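Local coordinates for Exo-arabinanase (Penicillium chrysogenum, PDB 3A72), which probably releases arabinobiose from the ends of alpha-1,5-linked arabinan chains as an exo-acting glycoside hydrolase, at residues A[25-30]-A[207-212]; A[34-39]-A[319-324]; A[153-158]-A[162-167]; A[235-240]-A[282-287]; A[290-295]-A[329-334]. All blocks are in the same frame, centred on the assembly; numbering follows the deposited sequence.

In the fold
The chain is a six-bladed beta-propeller of four-stranded antiparallel sheets. The centre of contact 1 is about 3 Å from the chain centre, beside the sugar site; it joins the innermost strands of the first and fourth blades. Contact 3, a hairpin in the third blade, falls between its segments in sequence and packs on 207-212. Contacts 4 and 5 follow in series, joining fourth to fifth and fifth to sixth blades; both use the fifth sheet. Contact 2, whose segments lie 280 residues apart, joins the first blade to the sixth, which N-terminal strand 6-10 completes. Contacts 2 and 5 share the sixth sheet (317-320 beside 328-333). The centres of contacts 3 and 5 are about 22 Å apart, on opposite sides of the chain centre.

Contact 1 (A[25-30]-A[207-212]); sequences YPRNEQ and MPVVTK. With AHR (alpha-L-arabinofuranose), chain B.
Met207 reaches across from its strand to the ring of Tyr25, and its side chain also lines the arabinose site. From CB the chain starts anti to the carbonyl carbon (chi1 -51°). Met207 CG then lies 3.5 Å from O2 of the arabinofuranose. Met207 SD comes next and sits 3.6 Å from the sugar C1. A bend at the last torsion (chi3 79°) turns the methyl from the sugar to the protein. Met207 CE ends 4.2 Å from Tyr25 CE1, at an oblique angle to the ring. The Met207 and Tyr25 side chains run antiparallel as they pass. Tyr25 CE2 lies over the centre of one face of the Arg27 guanidinium, 3.5 Å above its plane. Arg27 NH1 donates to Pro26 O at 2.8 Å, and its NH2 bonds Thr315 OG1. Val209 CG2 touches Arg27 NH2 obliquely at 4.4 Å. Here the innermost strands of the first and fourth blades meet near the propeller axis, beside the sugar pocket. The sugar is hydrogen-bonded to Glu223, Gln176 and Glu151, whereas Met207 adds an apolar thioether wall. Pro26 O and Thr315 limit the rotation of the buried guanidinium, which probably gives the Tyr25 ring a defined surface to lie against.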
# COMPACT_ATOMS: atom_id res chain seq x y z
N TYR A 25 2.38 -8.78 -2.34
CA TYR A 25 1.98 -7.39 -2.35
C TYR A 25 0.45 -7.25 -2.30
O TYR A 25 -0.21 -6.87 -3.28
CB TYR A 25 2.58 -6.65 -3.55
CG TYR A 25 2.73 -5.15 -3.34
CD1 TYR A 25 4.00 -4.61 -3.10
CD2 TYR A 25 1.64 -4.28 -3.33
CE1 TYR A 25 4.18 -3.24 -2.89
CE2 TYR A 25 1.82 -2.90 -3.12
CZ TYR A 25 3.07 -2.41 -2.91
OH TYR A 25 3.30 -1.05 -2.73
N PRO A 26 -0.16 -7.60 -1.16
CA PRO A 26 -1.61 -7.54 -1.05
C PRO A 26 -2.09 -6.12 -0.98
O PRO A 26 -1.52 -5.31 -0.23
CB PRO A 26 -1.88 -8.23 0.29
CG PRO A 26 -0.66 -7.88 1.11
CD PRO A 26 0.49 -7.94 0.13
N ARG A 27 -3.18 -5.80 -1.64
CA ARG A 27 -3.90 -4.53 -1.45
C ARG A 27 -5.39 -4.86 -1.49
O ARG A 27 -5.83 -5.81 -2.11
CB ARG A 27 -3.49 -3.46 -2.46
CG ARG A 27 -2.06 -2.94 -2.25
CD ARG A 27 -1.97 -2.09 -1.00
NE ARG A 27 -0.66 -1.48 -0.78
CZ ARG A 27 0.31 -2.02 -0.02
NH1 ARG A 27 0.20 -3.19 0.55
NH2 ARG A 27 1.42 -1.30 0.16
N ASN A 28 -6.19 -3.97 -0.87
CA ASN A 28 -7.61 -4.19 -0.80
C ASN A 28 -8.34 -2.84 -0.75
O ASN A 28 -7.74 -1.78 -0.57
CB ASN A 28 -7.95 -5.13 0.36
CG ASN A 28 -7.42 -4.58 1.63
OD1 ASN A 28 -7.75 -3.49 2.09
ND2 ASN A 28 -6.57 -5.26 2.32
N GLU A 29 -9.64 -2.91 -0.89
CA GLU A 29 -10.51 -1.75 -0.73
C GLU A 29 -11.85 -2.22 -0.19
O GLU A 29 -12.25 -3.35 -0.46
CB GLU A 29 -10.68 -0.97 -2.04
CG GLU A 29 -11.50 0.30 -2.03
CD GLU A 29 -10.99 1.34 -1.07
OE1 GLU A 29 -10.52 2.47 -1.39
OE2 GLU A 29 -11.17 1.05 0.13
N GLN A 30 -12.54 -1.36 0.53
CA GLN A 30 -13.92 -1.59 0.92
C GLN A 30 -14.76 -0.53 0.18
O GLN A 30 -14.50 0.66 0.28
CB GLN A 30 -14.14 -1.48 2.43
CG GLN A 30 -15.59 -1.78 2.75
CD GLN A 30 -15.88 -1.78 4.23
OE1 GLN A 30 -15.40 -0.94 5.01
NE2 GLN A 30 -16.69 -2.74 4.68
N MET A 207 8.31 3.10 0.30
CA MET A 207 7.06 2.43 0.59
C MET A 207 6.11 3.29 1.41
O MET A 207 5.72 2.96 2.51
CB MET A 207 7.30 1.08 1.28
CG MET A 207 8.31 0.22 0.51
SD MET A 207 8.34 -1.53 0.99
CE MET A 207 6.89 -2.12 0.11
N PRO A 208 5.67 4.44 0.82
CA PRO A 208 4.84 5.38 1.59
C PRO A 208 3.41 4.91 1.71
O PRO A 208 2.77 4.52 0.71
CB PRO A 208 4.92 6.66 0.74
CG PRO A 208 5.11 6.15 -0.69
CD PRO A 208 5.97 4.91 -0.54
N VAL A 209 2.87 5.01 2.94
CA VAL A 209 1.48 4.70 3.19
C VAL A 209 0.94 5.82 4.10
O VAL A 209 1.64 6.21 5.05
CB VAL A 209 1.28 3.30 3.79
CG1 VAL A 209 -0.16 3.06 4.23
CG2 VAL A 209 1.74 2.23 2.81
N VAL A 210 -0.27 6.31 3.85
CA VAL A 210 -0.79 7.48 4.59
C VAL A 210 -2.14 7.11 5.18
O VAL A 210 -2.96 6.45 4.53
CB VAL A 210 -0.91 8.69 3.67
CG1 VAL A 210 -1.40 9.91 4.43
CG2 VAL A 210 0.41 9.01 3.01
N THR A 211 -2.41 7.61 6.37
CA THR A 211 -3.77 7.57 6.94
C THR A 211 -4.06 8.92 7.58
O THR A 211 -3.24 9.50 8.29
CB THR A 211 -3.94 6.39 7.89
OG1 THR A 211 -5.35 6.26 8.23
CG2 THR A 211 -3.21 6.47 9.19
N LYS A 212 -5.29 9.44 7.36
CA LYS A 212 -5.70 10.68 7.95
C LYS A 212 -6.21 10.48 9.38
O LYS A 212 -7.02 9.58 9.66
CB LYS A 212 -6.81 11.31 7.09
CG LYS A 212 -7.11 12.74 7.48
CD LYS A 212 -8.15 13.38 6.56
CE LYS A 212 -8.31 14.87 6.85
NZ LYS A 212 -9.34 15.44 5.97
O5 AHR B . 11.55 -4.07 -4.67
C5 AHR B . 11.32 -2.63 -4.71
C4 AHR B . 11.90 -2.03 -3.45
O4 AHR B . 11.09 -2.45 -2.35
C3 AHR B . 11.85 -0.50 -3.45
O3 AHR B . 13.05 0.02 -4.04
C2 AHR B . 11.74 -0.19 -1.94
O2 AHR B . 10.99 0.99 -1.66
C1 AHR B . 11.13 -1.45 -1.33
O1 AHR B . 12.00 -1.99 -0.30

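Contact 2 (A[34-39]-A[319-324]); sequences GDLLAT and RVLSED
At the interface of the sixth and first blades of the beta-propeller, Leu36 packs on Leu321. Leu36 belongs to strand 36-42, the second strand of its blade. Leu321 comes from segment 319-324, which continues the innermost strand of the sixth blade. The two side chains cross at about a right angle. Leu36 CD2 is 3.5 Å from Leu321 CD2, tighter than a usual carbon contact. In both leucines CD1 is the branch extended away from CA (chi2 -179° in Leu36, -176° in Leu321), and the contact is made by the folded-back CD2. Leu321 CD2 also touches Val330 CG2, so one methyl branch serves both blades. Further along, Glu323 turns back at its second torsion (chi2 77°). This brings Glu323 OE2 to 3.7 Å from Gly34 CA, a contact with the bare backbone. The other oxygen, OE1, accepts a bond from Gln30 NE2. That same amide nitrogen also donates to Gly34 O, while Gln30 OE1 accepts from Ser322 N. Gln30 therefore links the two segments, although no hydrogen bond runs directly between them. The chemistry is mixed: a close methyl contact beside an amide bridge. The side-chain amide supplies the polar link, and the carboxylate next to Gly34 is held through its OE1.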
# COMPACT_ATOMS: atom_id res chain seq x y z
N GLY A 34 -20.02 -1.78 1.59
CA GLY A 34 -19.38 -2.70 2.48
C GLY A 34 -18.61 -3.81 1.83
O GLY A 34 -17.83 -4.49 2.50
N ASP A 35 -18.81 -4.06 0.53
CA ASP A 35 -18.11 -5.13 -0.15
C ASP A 35 -16.58 -4.91 -0.08
O ASP A 35 -16.09 -3.80 -0.12
CB ASP A 35 -18.56 -5.21 -1.61
CG ASP A 35 -19.97 -5.72 -1.82
OD1 ASP A 35 -20.57 -6.21 -0.85
OD2 ASP A 35 -20.41 -5.60 -3.01
N LEU A 36 -15.86 -6.02 -0.01
CA LEU A 36 -14.40 -6.03 0.04
C LEU A 36 -13.83 -6.53 -1.28
O LEU A 36 -14.29 -7.56 -1.81
CB LEU A 36 -13.93 -6.95 1.15
CG LEU A 36 -14.50 -6.81 2.49
CD1 LEU A 36 -13.87 -7.79 3.47
CD2 LEU A 36 -14.38 -5.39 3.03
N LEU A 37 -12.82 -5.83 -1.77
CA LEU A 37 -12.05 -6.26 -2.95
C LEU A 37 -10.61 -6.43 -2.57
O LEU A 37 -10.06 -5.64 -1.75
CB LEU A 37 -12.15 -5.21 -4.06
CG LEU A 37 -13.56 -4.86 -4.58
CD1 LEU A 37 -13.43 -3.84 -5.67
CD2 LEU A 37 -14.23 -6.08 -5.08
N ALA A 38 -9.97 -7.43 -3.16
CA ALA A 38 -8.58 -7.74 -2.92
C ALA A 38 -7.88 -7.95 -4.27
O ALA A 38 -8.44 -8.49 -5.21
CB ALA A 38 -8.44 -8.98 -2.07
N THR A 39 -6.61 -7.55 -4.30
CA THR A 39 -5.71 -7.79 -5.42
C THR A 39 -4.30 -8.00 -4.90
O THR A 39 -4.01 -7.90 -3.69
CB THR A 39 -5.79 -6.63 -6.43
OG1 THR A 39 -5.13 -7.01 -7.65
CG2 THR A 39 -5.12 -5.38 -5.93
N ARG A 319 -6.95 -2.82 6.85
CA ARG A 319 -8.10 -1.98 6.54
C ARG A 319 -9.07 -2.01 7.73
O ARG A 319 -9.49 -3.06 8.18
CB ARG A 319 -8.80 -2.39 5.28
CG ARG A 319 -9.94 -1.46 4.92
CD ARG A 319 -10.43 -1.61 3.50
NE ARG A 319 -9.40 -1.20 2.56
CZ ARG A 319 -9.07 0.08 2.29
NH1 ARG A 319 -9.70 1.07 2.84
NH2 ARG A 319 -8.09 0.29 1.46
N VAL A 320 -9.45 -0.82 8.19
CA VAL A 320 -10.51 -0.68 9.18
C VAL A 320 -11.83 -0.68 8.39
O VAL A 320 -12.09 0.27 7.60
CB VAL A 320 -10.35 0.59 10.00
CG1 VAL A 320 -11.56 0.77 10.94
CG2 VAL A 320 -9.05 0.53 10.82
N LEU A 321 -12.62 -1.71 8.56
CA LEU A 321 -13.92 -1.74 7.89
C LEU A 321 -14.85 -0.72 8.50
O LEU A 321 -14.72 -0.33 9.66
CB LEU A 321 -14.51 -3.14 7.99
CG LEU A 321 -13.65 -4.26 7.37
CD1 LEU A 321 -14.43 -5.56 7.46
CD2 LEU A 321 -13.21 -3.96 5.97
N SER A 322 -15.81 -0.24 7.71
CA SER A 322 -16.70 0.81 8.16
C SER A 322 -17.73 0.35 9.18
O SER A 322 -18.22 1.16 10.00
CB SER A 322 -17.41 1.42 6.97
OG SER A 322 -18.12 0.47 6.24
N GLU A 323 -18.05 -0.91 9.16
CA GLU A 323 -19.17 -1.43 9.94
C GLU A 323 -19.03 -1.13 11.41
O GLU A 323 -17.95 -1.17 11.99
CB GLU A 323 -19.37 -2.91 9.73
CG GLU A 323 -19.99 -3.27 8.39
CD GLU A 323 -19.14 -3.23 7.20
OE1 GLU A 323 -17.91 -3.06 7.27
OE2 GLU A 323 -19.78 -3.31 6.06
N ASP A 324 -20.17 -0.83 12.02
CA ASP A 324 -20.20 -0.59 13.47
C ASP A 324 -19.25 0.55 13.82
O ASP A 324 -18.72 0.59 14.93
CB ASP A 324 -19.92 -1.85 14.26
CG ASP A 324 -20.92 -2.93 14.07
OD1 ASP A 324 -22.01 -2.75 13.54
OD2 ASP A 324 -20.57 -4.07 14.48

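Contact 3 (A[153-158]-A[162-167]); sequences FLLANK and ICYYSD
Strands 153-157 and 162-167 form an antiparallel hairpin, their axes 4.8 Å apart at 155°. Phe153 and Tyr164 make a hydrogen-bonded pair, as do Leu155 and Ile162. Leu154 and Cys163 between them are a non-hydrogen-bonded pair. Four backbone bonds result. Phe153 N to Tyr164 O and Ile162 N to Leu155 O are each 2.8 Å. Phe153, Leu155, Ile162 and Tyr164 share one face. Tyr164 CD2 comes to the edge of the Phe153 ring, 4.1 Å from Phe153 CD2, and the two side chains cross obliquely. Tyr164 CG lies anti to its carbonyl carbon (chi1 -55°), which sets the ring edge beside Phe153 O and Leu155 CB. Ile162 CG2 lies over one face of the same ring. Leu155 and Ile162 run alongside each other, Leu155 CD2 to Ile162 CD1 at 4.0 Å. On the reverse face Leu154 CD2 touches Cys163 CB at 3.7 Å. Tyr164 OH bonds Pro245 O, and Phe153 and Leu155 pack on Val209 and Val210. The backbone bonds fix the register, and the face with Phe153 offers the next blade a largely apolar surface.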
# COMPACT_ATOMS: atom_id res chain seq x y z
N PHE A 153 0.59 4.89 -3.81
CA PHE A 153 -0.43 5.01 -2.77
C PHE A 153 -1.30 6.21 -3.13
O PHE A 153 -0.75 7.29 -3.37
CB PHE A 153 0.21 5.19 -1.37
CG PHE A 153 -0.83 5.15 -0.26
CD1 PHE A 153 -1.13 3.95 0.34
CD2 PHE A 153 -1.51 6.29 0.11
CE1 PHE A 153 -2.15 3.87 1.28
CE2 PHE A 153 -2.54 6.21 1.04
CZ PHE A 153 -2.85 5.02 1.61
N LEU A 154 -2.60 6.02 -3.20
CA LEU A 154 -3.54 7.06 -3.65
C LEU A 154 -4.35 7.64 -2.49
O LEU A 154 -4.81 6.89 -1.64
CB LEU A 154 -4.52 6.50 -4.69
CG LEU A 154 -3.91 5.93 -5.97
CD1 LEU A 154 -4.98 5.35 -6.88
CD2 LEU A 154 -3.11 6.98 -6.75
N LEU A 155 -4.54 8.95 -2.52
CA LEU A 155 -5.32 9.65 -1.50
C LEU A 155 -5.96 10.87 -2.13
O LEU A 155 -5.22 11.67 -2.77
CB LEU A 155 -4.43 10.03 -0.35
CG LEU A 155 -5.07 10.82 0.82
CD1 LEU A 155 -4.55 10.34 2.18
CD2 LEU A 155 -4.86 12.27 0.66
N ALA A 156 -7.24 11.09 -2.00
CA ALA A 156 -7.92 12.29 -2.47
C ALA A 156 -8.06 13.30 -1.35
O ALA A 156 -8.28 12.96 -0.19
CB ALA A 156 -9.28 11.94 -3.04
N ASN A 157 -8.02 14.58 -1.73
CA ASN A 157 -8.24 15.68 -0.81
C ASN A 157 -8.64 16.90 -1.63
O ASN A 157 -7.97 17.21 -2.61
CB ASN A 157 -6.98 15.98 -0.04
CG ASN A 157 -7.18 17.09 0.96
OD1 ASN A 157 -8.10 17.04 1.81
ND2 ASN A 157 -6.32 18.10 0.85
N LYS A 158 -9.70 17.58 -1.22
CA LYS A 158 -10.08 18.86 -1.82
C LYS A 158 -10.16 18.79 -3.34
O LYS A 158 -9.69 19.68 -4.07
CB LYS A 158 -9.14 19.99 -1.39
CG LYS A 158 -9.19 20.25 0.11
CD LYS A 158 -8.37 21.36 0.74
CE LYS A 158 -7.22 22.07 0.08
NZ LYS A 158 -6.50 23.12 0.90
N ILE A 162 -3.90 12.61 -5.06
CA ILE A 162 -2.48 12.56 -4.84
C ILE A 162 -2.02 11.12 -5.01
O ILE A 162 -2.62 10.19 -4.46
CB ILE A 162 -2.10 13.06 -3.43
CG1 ILE A 162 -2.67 14.46 -3.14
CG2 ILE A 162 -0.62 13.03 -3.20
CD1 ILE A 162 -2.69 14.78 -1.64
N CYS A 163 -0.93 10.92 -5.76
CA CYS A 163 -0.26 9.63 -5.83
C CYS A 163 1.14 9.79 -5.23
O CYS A 163 1.97 10.50 -5.78
CB CYS A 163 -0.14 9.13 -7.26
SG CYS A 163 0.61 7.47 -7.33
N TYR A 164 1.32 9.17 -4.08
CA TYR A 164 2.65 9.05 -3.44
C TYR A 164 3.32 7.82 -3.99
O TYR A 164 2.67 6.79 -4.18
CB TYR A 164 2.50 8.90 -1.94
CG TYR A 164 1.71 9.98 -1.21
CD1 TYR A 164 2.30 11.13 -0.74
CD2 TYR A 164 0.33 9.79 -0.97
CE1 TYR A 164 1.55 12.09 -0.07
CE2 TYR A 164 -0.40 10.72 -0.29
CZ TYR A 164 0.20 11.89 0.16
OH TYR A 164 -0.57 12.78 0.85
N TYR A 165 4.64 7.86 -4.18
CA TYR A 165 5.37 6.68 -4.68
C TYR A 165 6.83 6.84 -4.36
O TYR A 165 7.31 7.89 -3.94
CB TYR A 165 5.09 6.42 -6.16
CG TYR A 165 5.45 7.54 -7.12
CD1 TYR A 165 6.68 7.54 -7.76
CD2 TYR A 165 4.57 8.58 -7.41
CE1 TYR A 165 7.01 8.55 -8.64
CE2 TYR A 165 4.89 9.56 -8.30
CZ TYR A 165 6.10 9.56 -8.91
OH TYR A 165 6.44 10.58 -9.77
N SER A 166 7.57 5.73 -4.52
CA SER A 166 9.00 5.69 -4.35
C SER A 166 9.70 5.95 -5.68
O SER A 166 9.22 5.45 -6.71
CB SER A 166 9.46 4.36 -3.79
OG SER A 166 8.73 4.00 -2.62
N ASP A 167 10.81 6.69 -5.66
CA ASP A 167 11.40 7.20 -6.88
C ASP A 167 12.90 7.03 -6.85
O ASP A 167 13.55 7.55 -5.92
CB ASP A 167 11.03 8.67 -7.03
CG ASP A 167 11.33 9.29 -8.35
OD1 ASP A 167 11.84 8.57 -9.26
OD2 ASP A 167 11.04 10.50 -8.53

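Contact 4 (A[235-240]-A[282-287]); sequences FPLYYR and IIVSSG
Apolar contact comes first here, and Leu237 supplies it. The ends of Leu237 and Val284 meet head-on. Leu237 CD1 lies 3.7 Å from Val284 CG1. A second torsion near anti (chi2 -170°) makes CD1 the extended branch of Leu237, and it crosses the gap. The same Leu237 CD1 is 4.0 Å from Ser286 CB and 4.0 Å from Ser285 O, so it rests against a serine methylene and a backbone oxygen as well. Pro268 also touches Leu237, and Trp303 and Phe219 touch Val284.

The polar ends are satisfied away from the leucine. Ser286 OG bonds Gln289 OE1 and accepts from Thr288 N. Ser285 OG bonds Arg316 NE. No hydrogen bond passes between the two segments. Strand 237-242 is the third of its sheet, and strand 281-285 is the second of the following one. Such side-chain packing between the faces of neighbouring sheets, without shared backbone bonds, is typical of adjoining blades in a beta-propeller.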
# COMPACT_ATOMS: atom_id res chain seq x y z
N PHE A 235 15.87 -1.31 7.83
CA PHE A 235 14.68 -0.63 7.30
C PHE A 235 13.70 -0.33 8.42
O PHE A 235 12.50 -0.69 8.32
CB PHE A 235 14.02 -1.49 6.22
CG PHE A 235 14.81 -1.69 4.97
CD1 PHE A 235 14.69 -0.80 3.94
CD2 PHE A 235 15.60 -2.80 4.78
CE1 PHE A 235 15.36 -0.98 2.70
CE2 PHE A 235 16.29 -2.98 3.60
CZ PHE A 235 16.11 -2.10 2.55
N PRO A 236 14.09 0.41 9.46
CA PRO A 236 13.12 0.76 10.53
C PRO A 236 11.99 1.59 10.01
O PRO A 236 12.12 2.41 9.09
CB PRO A 236 13.96 1.58 11.50
CG PRO A 236 15.05 2.16 10.61
CD PRO A 236 15.40 1.04 9.66
N LEU A 237 10.83 1.42 10.66
CA LEU A 237 9.68 2.24 10.32
C LEU A 237 9.82 3.64 10.92
O LEU A 237 10.18 3.83 12.10
CB LEU A 237 8.37 1.62 10.82
CG LEU A 237 8.10 0.22 10.26
CD1 LEU A 237 6.66 -0.16 10.63
CD2 LEU A 237 8.37 0.11 8.77
N TYR A 238 9.51 4.64 10.08
CA TYR A 238 9.48 6.06 10.43
C TYR A 238 8.17 6.63 9.99
O TYR A 238 7.52 6.13 9.07
CB TYR A 238 10.63 6.84 9.72
CG TYR A 238 11.94 6.83 10.44
CD1 TYR A 238 12.67 5.68 10.66
CD2 TYR A 238 12.48 8.03 10.91
CE1 TYR A 238 13.87 5.73 11.34
CE2 TYR A 238 13.71 8.10 11.59
CZ TYR A 238 14.39 6.93 11.81
OH TYR A 238 15.60 6.93 12.45
N TYR A 239 7.76 7.74 10.63
CA TYR A 239 6.61 8.48 10.16
C TYR A 239 6.87 9.97 10.25
O TYR A 239 7.73 10.47 10.97
CB TYR A 239 5.38 8.11 10.90
CG TYR A 239 5.33 8.08 12.42
CD1 TYR A 239 4.93 9.19 13.16
CD2 TYR A 239 5.65 6.93 13.09
CE1 TYR A 239 4.87 9.14 14.55
CE2 TYR A 239 5.55 6.87 14.47
CZ TYR A 239 5.17 7.95 15.19
OH TYR A 239 5.03 7.81 16.57
N ARG A 240 6.08 10.68 9.45
CA ARG A 240 6.00 12.14 9.43
C ARG A 240 4.54 12.51 9.60
O ARG A 240 3.64 11.83 9.14
CB ARG A 240 6.57 12.69 8.13
CG ARG A 240 8.08 12.58 8.07
CD ARG A 240 8.65 12.90 6.74
NE ARG A 240 10.09 12.66 6.68
CZ ARG A 240 10.98 13.43 6.09
NH1 ARG A 240 10.67 14.57 5.48
NH2 ARG A 240 12.24 13.02 6.06
N ILE A 282 -4.35 4.39 15.92
CA ILE A 282 -3.56 4.12 14.71
C ILE A 282 -3.04 2.71 14.84
O ILE A 282 -2.53 2.32 15.91
CB ILE A 282 -2.40 5.12 14.52
CG1 ILE A 282 -2.83 6.57 14.64
CG2 ILE A 282 -1.70 4.85 13.18
CD1 ILE A 282 -1.67 7.54 14.70
N ILE A 283 -3.13 1.93 13.77
CA ILE A 283 -2.69 0.52 13.75
C ILE A 283 -1.70 0.39 12.61
O ILE A 283 -2.00 0.79 11.46
CB ILE A 283 -3.87 -0.42 13.61
CG1 ILE A 283 -4.94 -0.13 14.65
CG2 ILE A 283 -3.36 -1.88 13.69
CD1 ILE A 283 -6.18 -0.98 14.47
N VAL A 284 -0.52 -0.14 12.90
CA VAL A 284 0.57 -0.28 11.96
C VAL A 284 1.02 -1.74 11.89
O VAL A 284 1.13 -2.45 12.92
CB VAL A 284 1.76 0.63 12.36
CG1 VAL A 284 3.09 0.24 11.68
CG2 VAL A 284 1.41 2.07 12.04
N SER A 285 1.31 -2.18 10.67
CA SER A 285 1.98 -3.44 10.38
C SER A 285 3.33 -3.13 9.73
O SER A 285 3.50 -2.12 9.04
CB SER A 285 1.12 -4.27 9.42
OG SER A 285 1.72 -5.50 9.07
N SER A 286 4.28 -4.03 9.93
CA SER A 286 5.52 -4.08 9.21
C SER A 286 5.54 -5.36 8.34
O SER A 286 4.67 -6.20 8.45
CB SER A 286 6.75 -4.11 10.11
OG SER A 286 6.86 -5.43 10.65
N GLY A 287 6.57 -5.47 7.49
CA GLY A 287 6.70 -6.68 6.68
C GLY A 287 7.41 -7.81 7.40
O GLY A 287 7.50 -8.92 6.85

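Contact 5 (A[290-295]-A[329-334]); sequences GTLFIN and LVVNSA
The direct contact is wholly apolar and centres on Leu292. Leu292 and Leu329 meet at their methyl ends. Leu292 CD1 stands 3.8 Å from Leu329 CD2. The same Leu292 CD1 is 4.3 Å from Val331 CG2, so one methyl faces two alternate residues of strand 328-333. Leu329 and Val331 both point their side chains at strand 292-295, while Val330 between them faces the other way. In Leu329, CG is anti to the nitrogen (chi1 -180°). The chi2 of 69° folds CD1 back and leaves CD2 as the extended branch, which meets Leu292 in the next blade. In Leu292 the second torsion is near anti (chi2 165°), so CD1 is likewise the far-reaching branch. The contact is thus made between the two longest arms of the leucines. Met349 touches both Leu292 and Val331, and Ile306 covers Leu292 further.

No hydrogen bond joins the two segments. Gly290 O, at the start of 290-295, accepts from Arg316 NH1, and the arginine chain also lies against Leu292.

Strand 292-295 is the third of the fifth sheet, and strand 328-333 belongs to the sixth. Both sheets bring their leucine and valine side chains into one buried layer. This is blade-to-blade packing of a six-bladed beta-propeller, as in the sialidase family.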
# COMPACT_ATOMS: atom_id res chain seq x y z
N GLY A 290 4.85 -10.44 12.73
CA GLY A 290 3.49 -10.91 12.66
C GLY A 290 2.50 -10.16 13.54
O GLY A 290 1.30 -10.14 13.24
N THR A 291 2.98 -9.55 14.60
CA THR A 291 2.22 -8.73 15.52
C THR A 291 1.78 -7.44 14.85
O THR A 291 2.12 -7.15 13.70
CB THR A 291 3.09 -8.47 16.76
OG1 THR A 291 4.29 -7.95 16.25
CG2 THR A 291 3.33 -9.72 17.57
N LEU A 292 1.00 -6.65 15.59
CA LEU A 292 0.61 -5.31 15.17
C LEU A 292 1.08 -4.30 16.20
O LEU A 292 1.36 -4.65 17.36
CB LEU A 292 -0.90 -5.18 14.98
CG LEU A 292 -1.46 -6.01 13.80
CD1 LEU A 292 -2.99 -6.09 13.95
CD2 LEU A 292 -1.11 -5.41 12.46
N PHE A 293 1.14 -3.03 15.81
CA PHE A 293 1.61 -1.94 16.64
C PHE A 293 0.53 -0.88 16.69
O PHE A 293 0.10 -0.42 15.64
CB PHE A 293 2.95 -1.39 16.10
CG PHE A 293 3.94 -2.49 15.90
CD1 PHE A 293 4.67 -2.98 17.00
CD2 PHE A 293 4.11 -3.09 14.68
CE1 PHE A 293 5.49 -4.08 16.84
CE2 PHE A 293 4.94 -4.17 14.53
CZ PHE A 293 5.65 -4.65 15.60
N ILE A 294 0.09 -0.51 17.89
CA ILE A 294 -1.00 0.43 18.00
C ILE A 294 -0.60 1.67 18.77
O ILE A 294 0.31 1.67 19.62
CB ILE A 294 -2.26 -0.24 18.60
CG1 ILE A 294 -2.11 -0.60 20.11
CG2 ILE A 294 -2.63 -1.46 17.77
CD1 ILE A 294 -3.41 -1.07 20.74
N ASN A 295 -1.37 2.75 18.54
CA ASN A 295 -1.09 4.03 19.22
C ASN A 295 -2.40 4.78 19.39
O ASN A 295 -3.09 5.11 18.38
CB ASN A 295 -0.09 4.84 18.42
CG ASN A 295 0.42 6.01 19.19
OD1 ASN A 295 -0.36 6.92 19.53
ND2 ASN A 295 1.70 6.08 19.44
N LEU A 329 -11.05 -5.00 11.90
CA LEU A 329 -9.82 -4.80 11.16
C LEU A 329 -9.50 -5.99 10.25
O LEU A 329 -9.36 -7.12 10.74
CB LEU A 329 -8.66 -4.65 12.15
CG LEU A 329 -7.27 -4.42 11.53
CD1 LEU A 329 -7.16 -3.05 10.89
CD2 LEU A 329 -6.20 -4.64 12.58
N VAL A 330 -9.33 -5.74 8.97
CA VAL A 330 -8.78 -6.69 8.00
C VAL A 330 -7.27 -6.64 8.05
O VAL A 330 -6.67 -5.55 8.03
CB VAL A 330 -9.28 -6.32 6.61
CG1 VAL A 330 -8.42 -6.87 5.49
CG2 VAL A 330 -10.73 -6.76 6.41
N VAL A 331 -6.66 -7.83 8.09
CA VAL A 331 -5.22 -8.01 8.03
C VAL A 331 -4.97 -9.03 6.90
O VAL A 331 -5.37 -10.18 7.01
CB VAL A 331 -4.61 -8.49 9.36
CG1 VAL A 331 -3.10 -8.45 9.26
CG2 VAL A 331 -5.13 -7.69 10.52
N ASN A 332 -4.36 -8.58 5.81
CA ASN A 332 -4.34 -9.32 4.53
C ASN A 332 -2.93 -9.51 4.07
O ASN A 332 -2.23 -8.50 3.79
CB ASN A 332 -5.16 -8.50 3.55
CG ASN A 332 -5.17 -8.88 2.10
OD1 ASN A 332 -4.91 -10.07 1.66
ND2 ASN A 332 -5.43 -7.98 1.27
N SER A 333 -2.46 -10.74 3.97
CA SER A 333 -1.13 -11.06 3.47
C SER A 333 -1.22 -11.72 2.09
O SER A 333 -2.18 -12.44 1.78
CB SER A 333 -0.40 -12.03 4.44
OG SER A 333 0.92 -12.28 3.95
N ALA A 334 -0.16 -11.54 1.29
CA ALA A 334 0.03 -12.28 0.05
C ALA A 334 1.34 -13.02 0.03
O ALA A 334 1.78 -13.49 -1.03
CB ALA A 334 -0.12 -11.39 -1.19